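Local coordinates for N-acetylneuraminic acid outer membrane channel protein NanC (Escherichia coli, PDB 2WJQ) that forms a monomeric, weakly anion-selective outer membrane channel through which the sialic acid N-acetylneuraminic acid enters the bacterium, at residues Y89-W94 with G103-Y108; Y108-Y113 with M122-V127; P183-D188 with Y207-S212. All blocks are in the same frame, centred on the assembly; numbering follows the deposited sequence.

Contact 1. Residues Y89-W94 with G103-Y108. With LDA (lauryl dimethylamine-N-oxide), chain O.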
loop_
_atom_site.group_PDB
_atom_site.type_symbol
_atom_site.label_atom_id
_atom_site.label_comp_id
_atom_site.label_asym_id
_atom_site.label_seq_id
_atom_site.Cartn_x
_atom_site.Cartn_y
_atom_site.Cartn_z
ATOM N N TYR A 89 -12.256 4.827 -1.197
ATOM C CA TYR A 89 -11.321 5.907 -1.184
ATOM C C TYR A 89 -11.527 6.893 -2.312
ATOM O O TYR A 89 -12.237 6.626 -3.293
ATOM C CB TYR A 89 -9.887 5.358 -1.231
ATOM C CG TYR A 89 -9.451 4.649 -2.501
ATOM C CD1 TYR A 89 -9.282 3.272 -2.526
ATOM C CD2 TYR A 89 -9.164 5.371 -3.679
ATOM C CE1 TYR A 89 -8.830 2.623 -3.678
ATOM C CE2 TYR A 89 -8.693 4.732 -4.834
ATOM C CZ TYR A 89 -8.538 3.363 -4.829
ATOM O OH TYR A 89 -8.068 2.713 -5.943
ATOM N N VAL A 90 -10.876 8.041 -2.165
ATOM C CA VAL A 90 -10.772 9.005 -3.249
ATOM C C VAL A 90 -9.306 9.402 -3.319
ATOM O O VAL A 90 -8.717 9.776 -2.290
ATOM C CB VAL A 90 -11.631 10.268 -3.011
ATOM C CG1 VAL A 90 -11.545 11.226 -4.237
ATOM C CG2 VAL A 90 -13.076 9.906 -2.750
ATOM N N LYS A 91 -8.723 9.289 -4.510
ATOM C CA LYS A 91 -7.360 9.720 -4.751
ATOM C C LYS A 91 -7.392 10.910 -5.698
ATOM O O LYS A 91 -8.110 10.895 -6.704
ATOM C CB LYS A 91 -6.518 8.588 -5.332
ATOM C CG LYS A 91 -5.057 8.956 -5.523
ATOM C CD LYS A 91 -4.219 7.811 -6.045
ATOM C CE LYS A 91 -2.778 8.269 -6.231
ATOM N NZ LYS A 91 -1.918 7.190 -6.738
ATOM N N LEU A 92 -6.619 11.936 -5.370
ATOM C CA LEU A 92 -6.389 13.076 -6.259
ATOM C C LEU A 92 -4.958 13.018 -6.780
ATOM O O LEU A 92 -3.997 12.889 -5.998
ATOM C CB LEU A 92 -6.609 14.388 -5.499
ATOM C CG LEU A 92 -6.393 15.685 -6.281
ATOM C CD1 LEU A 92 -7.397 15.801 -7.415
ATOM C CD2 LEU A 92 -6.493 16.892 -5.332
ATOM N N SER A 93 -4.804 13.130 -8.096
ATOM C CA SER A 93 -3.490 13.059 -8.723
ATOM C C SER A 93 -3.222 14.279 -9.585
ATOM O O SER A 93 -4.129 14.779 -10.277
ATOM C CB SER A 93 -3.365 11.794 -9.579
ATOM O OG SER A 93 -3.461 10.659 -8.737
ATOM N N TRP A 94 -1.970 14.732 -9.543
ATOM C CA TRP A 94 -1.530 15.882 -10.318
ATOM C C TRP A 94 -0.283 15.522 -11.110
ATOM O O TRP A 94 0.771 15.248 -10.543
ATOM C CB TRP A 94 -1.302 17.076 -9.379
ATOM C CG TRP A 94 -0.823 18.327 -10.044
ATOM C CD1 TRP A 94 -1.207 18.814 -11.254
ATOM C CD2 TRP A 94 0.105 19.264 -9.508
ATOM N NE1 TRP A 94 -0.561 20.002 -11.519
ATOM C CE2 TRP A 94 0.253 20.297 -10.459
ATOM C CE3 TRP A 94 0.834 19.329 -8.319
ATOM C CZ2 TRP A 94 1.106 21.387 -10.256
ATOM C CZ3 TRP A 94 1.682 20.415 -8.123
ATOM C CH2 TRP A 94 1.800 21.425 -9.081
ATOM N N GLY A 103 0.337 12.744 -5.730
ATOM C CA GLY A 103 -0.927 12.113 -5.369
ATOM C C GLY A 103 -1.249 12.259 -3.890
ATOM O O GLY A 103 -0.343 12.289 -3.052
ATOM N N ILE A 104 -2.540 12.331 -3.583
ATOM C CA ILE A 104 -3.027 12.285 -2.218
ATOM C C ILE A 104 -4.300 11.458 -2.222
ATOM O O ILE A 104 -5.179 11.634 -3.093
ATOM C CB ILE A 104 -3.267 13.692 -1.614
ATOM C CG1 ILE A 104 -3.829 13.582 -0.191
ATOM C CG2 ILE A 104 -4.203 14.537 -2.460
ATOM C CD1 ILE A 104 -2.769 13.213 0.812
ATOM N N ARG A 105 -4.383 10.549 -1.267
ATOM C CA ARG A 105 -5.528 9.652 -1.140
ATOM C C ARG A 105 -6.016 9.614 0.298
ATOM O O ARG A 105 -5.207 9.552 1.238
ATOM C CB ARG A 105 -5.149 8.259 -1.610
ATOM C CG ARG A 105 -6.325 7.275 -1.727
ATOM C CD ARG A 105 -5.840 5.932 -2.167
ATOM N NE ARG A 105 -5.058 5.284 -1.138
ATOM C CZ ARG A 105 -4.435 4.119 -1.264
ATOM N NH1 ARG A 105 -4.477 3.432 -2.408
ATOM N NH2 ARG A 105 -3.735 3.650 -0.240
ATOM N N TYR A 106 -7.337 9.669 0.460
ATOM C CA TYR A 106 -7.980 9.307 1.726
ATOM C C TYR A 106 -8.727 7.987 1.536
ATOM O O TYR A 106 -9.537 7.864 0.615
ATOM C CB TYR A 106 -8.964 10.372 2.198
ATOM C CG TYR A 106 -9.793 9.863 3.360
ATOM C CD1 TYR A 106 -9.240 9.728 4.623
ATOM C CD2 TYR A 106 -11.098 9.437 3.167
ATOM C CE1 TYR A 106 -9.982 9.205 5.695
ATOM C CE2 TYR A 106 -11.846 8.922 4.227
ATOM C CZ TYR A 106 -11.288 8.812 5.483
ATOM O OH TYR A 106 -12.051 8.297 6.524
ATOM N N ARG A 107 -8.458 7.020 2.401
ATOM C CA ARG A 107 -9.156 5.747 2.390
ATOM C C ARG A 107 -9.707 5.469 3.791
ATOM O O ARG A 107 -9.020 5.706 4.797
ATOM C CB ARG A 107 -8.220 4.621 1.952
ATOM C CG ARG A 107 -8.896 3.262 1.680
ATOM C CD ARG A 107 -7.876 2.224 1.116
ATOM N NE ARG A 107 -7.162 1.503 2.163
ATOM C CZ ARG A 107 -5.953 0.947 2.026
ATOM N NH1 ARG A 107 -5.279 1.049 0.891
ATOM N NH2 ARG A 107 -5.416 0.286 3.036
ATOM N N TYR A 108 -10.933 4.947 3.840
ATOM C CA TYR A 108 -11.540 4.522 5.083
ATOM C C TYR A 108 -11.559 2.992 5.096
ATOM O O TYR A 108 -12.253 2.374 4.296
ATOM C CB TYR A 108 -12.946 5.084 5.179
ATOM C CG TYR A 108 -13.680 4.689 6.431
ATOM C CD1 TYR A 108 -13.188 5.036 7.681
ATOM C CD2 TYR A 108 -14.886 3.995 6.364
ATOM C CE1 TYR A 108 -13.872 4.708 8.840
ATOM C CE2 TYR A 108 -15.589 3.661 7.519
ATOM C CZ TYR A 108 -15.077 4.010 8.747
ATOM O OH TYR A 108 -15.759 3.663 9.881
HETATM N N1 LDA O . -0.869 25.623 -11.973
HETATM O O1 LDA O . -0.415 24.545 -12.442
HETATM C CM1 LDA O . -0.041 26.736 -12.480
HETATM C CM2 LDA O . -2.243 25.831 -12.466
HETATM C C1 LDA O . -0.818 25.671 -10.512
HETATM C C2 LDA O . -1.293 24.362 -9.891
HETATM C C3 LDA O . -1.595 24.511 -8.398
HETATM C C4 LDA O . -0.579 23.863 -7.453
HETATM C C5 LDA O . -1.291 23.084 -6.349
HETATM C C6 LDA O . -0.398 22.749 -5.162
HETATM C C7 LDA O . -1.205 22.047 -4.070
HETATM C C8 LDA O . -0.618 20.689 -3.682
HETATM C C9 LDA O . -0.778 19.624 -4.766
HETATM C C10 LDA O . -1.567 18.385 -4.310
HETATM C C11 LDA O . -1.154 17.146 -5.100
HETATM C C12 LDA O . -2.255 16.093 -5.180
#

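Contact 2. Residues Y108-Y113 with M122-V127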
loop_
_atom_site.group_PDB
_atom_site.type_symbol
_atom_site.label_atom_id
_atom_site.label_comp_id
_atom_site.label_asym_id
_atom_site.label_seq_id
_atom_site.Cartn_x
_atom_site.Cartn_y
_atom_site.Cartn_z
ATOM N N TYR A 108 -10.933 4.947 3.840
ATOM C CA TYR A 108 -11.540 4.522 5.083
ATOM C C TYR A 108 -11.559 2.992 5.096
ATOM O O TYR A 108 -12.253 2.374 4.296
ATOM C CB TYR A 108 -12.946 5.084 5.179
ATOM C CG TYR A 108 -13.680 4.689 6.431
ATOM C CD1 TYR A 108 -13.188 5.036 7.681
ATOM C CD2 TYR A 108 -14.886 3.995 6.364
ATOM C CE1 TYR A 108 -13.872 4.708 8.840
ATOM C CE2 TYR A 108 -15.589 3.661 7.519
ATOM C CZ TYR A 108 -15.077 4.010 8.747
ATOM O OH TYR A 108 -15.759 3.663 9.881
ATOM N N ASP A 109 -10.787 2.380 5.987
ATOM C CA ASP A 109 -10.672 0.914 6.037
ATOM C C ASP A 109 -11.654 0.430 7.096
ATOM O O ASP A 109 -11.423 0.607 8.303
ATOM C CB ASP A 109 -9.263 0.497 6.402
ATOM C CG ASP A 109 -8.290 0.559 5.209
ATOM O OD1 ASP A 109 -8.742 0.549 4.032
ATOM O OD2 ASP A 109 -7.070 0.569 5.460
ATOM N N TRP A 110 -12.751 -0.154 6.626
ATOM C CA TRP A 110 -13.860 -0.555 7.470
ATOM C C TRP A 110 -13.875 -2.069 7.553
ATOM O O TRP A 110 -13.890 -2.744 6.526
ATOM C CB TRP A 110 -15.167 -0.041 6.865
ATOM C CG TRP A 110 -16.384 -0.413 7.638
ATOM C CD1 TRP A 110 -16.904 0.237 8.719
ATOM C CD2 TRP A 110 -17.252 -1.512 7.371
ATOM N NE1 TRP A 110 -18.041 -0.400 9.162
ATOM C CE2 TRP A 110 -18.273 -1.487 8.352
ATOM C CE3 TRP A 110 -17.249 -2.542 6.418
ATOM C CZ2 TRP A 110 -19.293 -2.433 8.390
ATOM C CZ3 TRP A 110 -18.264 -3.482 6.455
ATOM C CH2 TRP A 110 -19.280 -3.418 7.431
ATOM N N LYS A 111 -13.876 -2.604 8.772
ATOM C CA LYS A 111 -13.831 -4.048 8.970
ATOM C C LYS A 111 -15.252 -4.629 9.099
ATOM O O LYS A 111 -16.059 -4.160 9.911
ATOM C CB LYS A 111 -12.993 -4.392 10.198
ATOM C CG LYS A 111 -11.491 -4.374 9.925
ATOM C CD LYS A 111 -10.710 -4.590 11.179
ATOM C CE LYS A 111 -9.201 -4.489 10.973
ATOM N NZ LYS A 111 -8.501 -5.170 12.112
ATOM N N ALA A 112 -15.536 -5.668 8.318
ATOM C CA ALA A 112 -16.847 -6.327 8.343
ATOM C C ALA A 112 -16.931 -7.353 9.463
ATOM O O ALA A 112 -17.776 -8.237 9.421
ATOM C CB ALA A 112 -17.137 -7.000 6.999
ATOM N N TYR A 113 -16.054 -7.269 10.459
ATOM C CA TYR A 113 -16.078 -8.200 11.571
ATOM C C TYR A 113 -15.648 -7.406 12.797
ATOM O O TYR A 113 -14.946 -6.399 12.680
ATOM C CB TYR A 113 -15.127 -9.379 11.335
ATOM C CG TYR A 113 -13.717 -8.955 11.075
ATOM C CD1 TYR A 113 -13.297 -8.609 9.792
ATOM C CD2 TYR A 113 -12.789 -8.899 12.112
ATOM C CE1 TYR A 113 -11.999 -8.203 9.552
ATOM C CE2 TYR A 113 -11.496 -8.493 11.881
ATOM C CZ TYR A 113 -11.109 -8.150 10.611
ATOM O OH TYR A 113 -9.835 -7.757 10.391
ATOM N N MET A 122 -16.650 -5.803 22.019
ATOM C CA MET A 122 -16.443 -6.162 20.631
ATOM C C MET A 122 -16.878 -4.976 19.773
ATOM O O MET A 122 -18.042 -4.604 19.744
ATOM C CB MET A 122 -17.210 -7.423 20.262
ATOM C CG MET A 122 -16.868 -8.652 21.111
ATOM S SD MET A 122 -15.138 -9.150 20.962
ATOM C CE MET A 122 -15.154 -9.731 19.268
ATOM N N SER A 123 -15.916 -4.367 19.086
ATOM C CA SER A 123 -16.177 -3.195 18.290
ATOM C C SER A 123 -15.597 -3.466 16.910
ATOM O O SER A 123 -15.216 -4.589 16.619
ATOM C CB SER A 123 -15.556 -1.977 18.982
ATOM O OG SER A 123 -15.808 -0.756 18.296
ATOM N N ARG A 124 -15.493 -2.438 16.077
ATOM C CA ARG A 124 -14.879 -2.544 14.778
ATOM C C ARG A 124 -13.583 -1.730 14.753
ATOM O O ARG A 124 -13.594 -0.531 15.038
ATOM C CB ARG A 124 -15.805 -1.988 13.694
ATOM C CG ARG A 124 -16.931 -2.885 13.313
ATOM C CD ARG A 124 -17.791 -2.306 12.170
ATOM N NE ARG A 124 -19.130 -2.864 12.274
ATOM C CZ ARG A 124 -19.465 -4.087 11.896
ATOM N NH1 ARG A 124 -18.574 -4.890 11.332
ATOM N NH2 ARG A 124 -20.698 -4.512 12.082
ATOM N N ASP A 125 -12.484 -2.365 14.388
ATOM C CA ASP A 125 -11.194 -1.678 14.322
ATOM C C ASP A 125 -11.051 -0.986 12.953
ATOM O O ASP A 125 -10.241 -1.378 12.103
ATOM C CB ASP A 125 -10.065 -2.650 14.580
ATOM C CG ASP A 125 -8.685 -1.980 14.553
ATOM O OD1 ASP A 125 -8.555 -0.779 14.906
ATOM O OD2 ASP A 125 -7.737 -2.677 14.162
ATOM N N ASN A 126 -11.872 0.034 12.765
ATOM C CA ASN A 126 -11.882 0.834 11.545
ATOM C C ASN A 126 -10.749 1.874 11.585
ATOM O O ASN A 126 -10.344 2.357 12.661
ATOM C CB ASN A 126 -13.206 1.563 11.393
ATOM C CG ASN A 126 -14.396 0.637 11.365
ATOM O OD1 ASN A 126 -14.322 -0.485 10.856
ATOM N ND2 ASN A 126 -15.512 1.107 11.917
ATOM N N VAL A 127 -10.276 2.244 10.409
ATOM C CA VAL A 127 -9.075 3.068 10.291
ATOM C C VAL A 127 -9.252 4.166 9.232
ATOM O O VAL A 127 -9.798 3.921 8.140
ATOM C CB VAL A 127 -7.853 2.167 9.943
ATOM C CG1 VAL A 127 -6.680 2.982 9.490
ATOM C CG2 VAL A 127 -7.472 1.275 11.121
HETATM O O HOH W 1 -9.487 -1.250 9.436
HETATM O O HOH W 2 -20.723 -7.139 10.780
HETATM O O HOH W 3 -12.699 -5.171 13.935
#

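Contact 3. Residues P183-D188 with Y207-S212. With OCT (N-octane), chain G; LDA (lauryl dimethylamine-N-oxide), chain M; OCT (N-octane), chain H.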
loop_
_atom_site.group_PDB
_atom_site.type_symbol
_atom_site.label_atom_id
_atom_site.label_comp_id
_atom_site.label_asym_id
_atom_site.label_seq_id
_atom_site.Cartn_x
_atom_site.Cartn_y
_atom_site.Cartn_z
ATOM N N PRO A 183 12.663 -3.968 -13.179
ATOM C CA PRO A 183 13.107 -4.394 -11.851
ATOM C C PRO A 183 13.101 -3.209 -10.909
ATOM O O PRO A 183 13.246 -2.079 -11.360
ATOM C CB PRO A 183 14.552 -4.847 -12.079
ATOM C CG PRO A 183 14.704 -4.984 -13.535
ATOM C CD PRO A 183 13.758 -4.054 -14.166
ATOM N N TYR A 184 12.947 -3.462 -9.616
ATOM C CA TYR A 184 13.005 -2.401 -8.653
ATOM C C TYR A 184 13.492 -2.877 -7.299
ATOM O O TYR A 184 13.366 -4.059 -6.959
ATOM C CB TYR A 184 11.653 -1.718 -8.516
ATOM C CG TYR A 184 10.526 -2.589 -8.000
ATOM C CD1 TYR A 184 9.702 -3.302 -8.883
ATOM C CD2 TYR A 184 10.264 -2.678 -6.638
ATOM C CE1 TYR A 184 8.677 -4.077 -8.425
ATOM C CE2 TYR A 184 9.231 -3.451 -6.165
ATOM C CZ TYR A 184 8.435 -4.149 -7.066
ATOM O OH TYR A 184 7.401 -4.913 -6.594
ATOM N N ILE A 185 14.022 -1.925 -6.536
ATOM C CA ILE A 185 14.390 -2.143 -5.150
ATOM C C ILE A 185 13.639 -1.133 -4.293
ATOM O O ILE A 185 13.256 -0.051 -4.755
ATOM C CB ILE A 185 15.919 -2.078 -4.921
ATOM C CG1 ILE A 185 16.435 -0.647 -5.072
ATOM C CG2 ILE A 185 16.625 -3.050 -5.883
ATOM C CD1 ILE A 185 17.947 -0.518 -5.046
ATOM N N GLU A 186 13.438 -1.493 -3.035
ATOM C CA GLU A 186 12.579 -0.709 -2.175
ATOM C C GLU A 186 13.009 -0.811 -0.721
ATOM O O GLU A 186 13.414 -1.881 -0.250
ATOM C CB GLU A 186 11.127 -1.165 -2.382
ATOM C CG GLU A 186 10.137 -0.670 -1.361
ATOM C CD GLU A 186 8.710 -1.152 -1.631
ATOM O OE1 GLU A 186 7.833 -0.908 -0.770
ATOM O OE2 GLU A 186 8.463 -1.759 -2.701
ATOM N N TYR A 187 12.958 0.322 -0.033
ATOM C CA TYR A 187 13.132 0.372 1.412
ATOM C C TYR A 187 11.883 1.000 1.991
ATOM O O TYR A 187 11.431 2.049 1.488
ATOM C CB TYR A 187 14.367 1.206 1.809
ATOM C CG TYR A 187 14.366 1.506 3.277
ATOM C CD1 TYR A 187 14.699 0.519 4.195
ATOM C CD2 TYR A 187 13.969 2.746 3.755
ATOM C CE1 TYR A 187 14.652 0.760 5.547
ATOM C CE2 TYR A 187 13.902 2.996 5.114
ATOM C CZ TYR A 187 14.251 1.997 6.006
ATOM O OH TYR A 187 14.186 2.231 7.355
ATOM N N ASP A 188 11.326 0.375 3.040
ATOM C CA ASP A 188 10.223 0.975 3.798
ATOM C C ASP A 188 10.569 1.094 5.284
ATOM O O ASP A 188 11.229 0.221 5.852
ATOM C CB ASP A 188 8.925 0.181 3.668
ATOM C CG ASP A 188 8.736 -0.394 2.307
ATOM O OD1 ASP A 188 8.410 0.396 1.392
ATOM O OD2 ASP A 188 8.923 -1.624 2.161
ATOM N N TYR A 207 12.830 -4.331 3.572
ATOM C CA TYR A 207 13.699 -4.315 2.407
ATOM C C TYR A 207 13.063 -5.213 1.371
ATOM O O TYR A 207 12.830 -6.393 1.649
ATOM C CB TYR A 207 15.082 -4.839 2.782
ATOM C CG TYR A 207 15.665 -4.158 4.005
ATOM C CD1 TYR A 207 15.499 -4.699 5.291
ATOM C CD2 TYR A 207 16.355 -2.957 3.888
ATOM C CE1 TYR A 207 16.034 -4.055 6.423
ATOM C CE2 TYR A 207 16.896 -2.316 5.005
ATOM C CZ TYR A 207 16.733 -2.858 6.264
ATOM O OH TYR A 207 17.267 -2.202 7.360
ATOM N N ARG A 208 12.810 -4.670 0.181
ATOM C CA ARG A 208 12.094 -5.390 -0.883
ATOM C C ARG A 208 12.797 -5.329 -2.237
ATOM O O ARG A 208 13.489 -4.356 -2.569
ATOM C CB ARG A 208 10.678 -4.839 -1.017
ATOM C CG ARG A 208 9.778 -5.141 0.170
ATOM C CD ARG A 208 8.573 -4.268 0.183
ATOM N NE ARG A 208 7.702 -4.592 1.307
ATOM C CZ ARG A 208 6.647 -3.871 1.666
ATOM N NH1 ARG A 208 6.301 -2.788 0.984
ATOM N NH2 ARG A 208 5.925 -4.253 2.696
ATOM N N ILE A 209 12.627 -6.396 -3.006
ATOM C CA ILE A 209 13.075 -6.437 -4.383
ATOM C C ILE A 209 11.956 -7.024 -5.210
ATOM O O ILE A 209 11.231 -7.936 -4.776
ATOM C CB ILE A 209 14.357 -7.289 -4.565
ATOM C CG1 ILE A 209 15.507 -6.738 -3.727
ATOM C CG2 ILE A 209 14.834 -7.260 -6.025
ATOM C CD1 ILE A 209 16.738 -7.709 -3.696
ATOM N N GLY A 210 11.806 -6.511 -6.415
ATOM C CA GLY A 210 10.776 -7.013 -7.281
ATOM C C GLY A 210 10.983 -6.711 -8.733
ATOM O O GLY A 210 11.971 -6.081 -9.138
ATOM N N VAL A 211 10.034 -7.178 -9.522
ATOM C CA VAL A 211 10.003 -6.841 -10.924
ATOM C C VAL A 211 8.550 -6.723 -11.403
ATOM O O VAL A 211 7.666 -7.494 -11.010
ATOM C CB VAL A 211 10.811 -7.829 -11.769
ATOM C CG1 VAL A 211 10.284 -9.250 -11.625
ATOM C CG2 VAL A 211 10.839 -7.380 -13.256
ATOM N N SER A 212 8.333 -5.715 -12.231
ATOM C CA SER A 212 7.062 -5.458 -12.849
ATOM C C SER A 212 7.247 -5.720 -14.337
ATOM O O SER A 212 8.215 -5.237 -14.926
ATOM C CB SER A 212 6.679 -4.014 -12.563
ATOM O OG SER A 212 5.546 -3.637 -13.293
HETATM C C1 OCT G . 17.869 3.525 3.565
HETATM C C2 OCT G . 18.223 2.360 4.495
HETATM C C3 OCT G . 18.073 2.734 5.980
HETATM C C4 OCT G . 18.609 1.609 6.867
HETATM C C5 OCT G . 18.245 1.793 8.347
HETATM C C6 OCT G . 18.565 0.517 9.152
HETATM C C7 OCT G . 19.474 0.781 10.363
HETATM C C8 OCT G . 20.474 -0.365 10.560
HETATM N N1 LDA M . 10.951 -18.942 4.947
HETATM O O1 LDA M . 10.995 -20.164 4.673
HETATM C CM1 LDA M . 10.209 -18.778 6.209
HETATM C CM2 LDA M . 12.317 -18.453 5.192
HETATM C C1 LDA M . 10.297 -18.168 3.886
HETATM C C2 LDA M . 11.037 -18.300 2.548
HETATM C C3 LDA M . 10.418 -17.373 1.496
HETATM C C4 LDA M . 11.383 -16.278 1.040
HETATM C C5 LDA M . 10.662 -15.189 0.246
HETATM C C6 LDA M . 11.603 -14.324 -0.600
HETATM C C7 LDA M . 12.056 -13.066 0.132
HETATM C C8 LDA M . 13.013 -12.205 -0.689
HETATM C C9 LDA M . 13.670 -11.160 0.207
HETATM C C10 LDA M . 14.352 -10.036 -0.565
HETATM C C11 LDA M . 15.270 -9.242 0.356
HETATM C C12 LDA M . 15.381 -7.778 -0.056
HETATM C C1 OCT H . 15.548 8.218 3.648
HETATM C C2 OCT H . 15.272 6.848 4.285
HETATM C C3 OCT H . 15.805 6.748 5.726
HETATM C C4 OCT H . 14.671 6.525 6.748
HETATM C C5 OCT H . 15.150 6.703 8.199
HETATM C C6 OCT H . 14.843 5.493 9.101
HETATM C C7 OCT H . 16.130 4.754 9.520
HETATM C C8 OCT H . 16.124 4.385 11.010
#

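Contact 1. Residues Y89-W94 with G103-Y108
Ile104 O takes the amide of Leu92 in a nearly straight bond, Leu92 N to Ile104 O 2.7 Å, and the CA-H of Lys91 leans on the same oxygen. Leu92 returns the bond, its O accepting from Ile104 N at 2.9 Å, and Val90 and Tyr106 exchange a second pair of backbone bonds. Segments 89-94 and 103-108 run antiparallel, their directions 174° apart. On the face that carries Tyr89, Lys91, Arg105 and Arg107, the methylene CD of Arg105 sits over one face of the Tyr89 ring, 4.0 Å from the ring centroid, a CH-pi contact displaced toward the rim. The Tyr89 torsion (chi1 67°) sets CG between N and C of its own backbone, which swings the ring across to Arg105. Beyond the ring, Arg105 NH2 forms a salt bridge with Asp131, while Tyr89 OH bonds to Asn60. On the face of Val90, Leu92, Ile104 and Tyr106, Leu92 CB meets Ile104 CG2 at 3.9 Å, and C12 of a lauryl dimethylamine-N-oxide tail comes to 3.7 Å from Ile104 CG2. Charged residues on one face and detergent-contacting aliphatics on the other mark this as a transmembrane hairpin of an outer membrane beta-barrel, a porin of the KdgM family.

Contact 2. Residues Y108-Y113 with M122-V127
At the extracellular mouth of the barrel, strand 100-111 runs out into a loop whose returning arm, 122-127, is tied back to it. Asp109 and Val127 form the last regular antiparallel bridge, with Asp109 N to Val127 O at 2.8 Å. Beyond it side chains take over the backbone's work. Asn126 OD1 accepts the amide of Lys111, at 3.0 Å from Lys111 N, and lies alongside Trp110, the amide and indole planes 25° apart. Arg124 reaches over with CG beside its own N (chi1 -77°) and an extended chain: its NH1 donates to a lone pair of Lys111 O at 3.0 Å, and one guanidinium face lies against the rim of the indole, with Arg124 CZ 3.9 Å from Trp110 CZ2. With an alanine in its place, Lys111 O would probably lose this donor and Trp110 CZ2 the guanidinium face that lies against it. Lys111 runs alongside Asp125, with a salt bridge whose hydrogen bond, Lys111 NZ to Asp125 OD2 at 3.3 Å, is weak; Asp125 is also paired with Lys153, and Lys111 with Gln115. Water 1 donates to both Asp109 O and Asp125 O, two acceptors that could not bond each other; water 3 bridges Tyr113 O and Asp125 N. Asp125 centres an inverse gamma turn, and the whole is the base of an extracellular loop joining two neighbouring antiparallel strands of a porin barrel.

Contact 3. Residues P183-D188 with Y207-S212
Two neighbouring transmembrane strands of the barrel wall, 181-189 and 199-214, pair here in antiparallel fashion. Tyr184 with Gly210 and Glu186 with Arg208 are the hydrogen-bonded pairs, Tyr184 N reaching Gly210 O at 2.8 Å. The Tyr184 ring lies over Gly210, whose CA is 3.9 Å from the ring centroid in a CH-pi contact; the missing side chain lets it come this near. A chi1 of 63° swings the ring across to the neighbouring strand; its OH bonds to Asp4. On the same face Arg208 stretches out beside Glu186, and its NH1 donates to Glu186 OE1 at 3.0 Å, the carboxylate being met from above its plane. Asp188 OD2 lies over the guanidinium face, 3.1 Å from Arg208 NH1, a purely electrostatic pairing; Glu17 is a further partner of the arginine, and Ser206 of Asp188. On the reverse face Tyr187 and Tyr207 lie side by side, Tyr187 CD1 3.7 Å from Tyr207 CE2. One n-octane passes over the Tyr187 ring, its C6 3.5 Å from Tyr207 OH. A salt-bridge network on the Glu186-Arg208 face and tyrosines on the face that meets n-octane, which probably takes the place of lipid, fit the wall of an outer membrane porin barrel.

How the contacts relate
Following the chain from the N terminus, contact 1 comes first, pairing 89-94 with 103-108 across a short periplasmic turn, so that strands 83-95 and 100-111 form a hairpin. The second of these strands continues straight into contact 2 at Tyr108, which the two share; there 108-113 meets 122-127 and closes an extracellular loop, leading into strand 127-137. Contact 3 comes later and closes the longest of the three loops, joining strand 181-189 to strand 199-214 through another extracellular excursion. The three follow one another in series, none nested or crossed. Contact 3 lies across the chain's centre from the other two, its centre about 23 Å from that of contact 1, so they join neighbouring strands on opposite sides of the barrel.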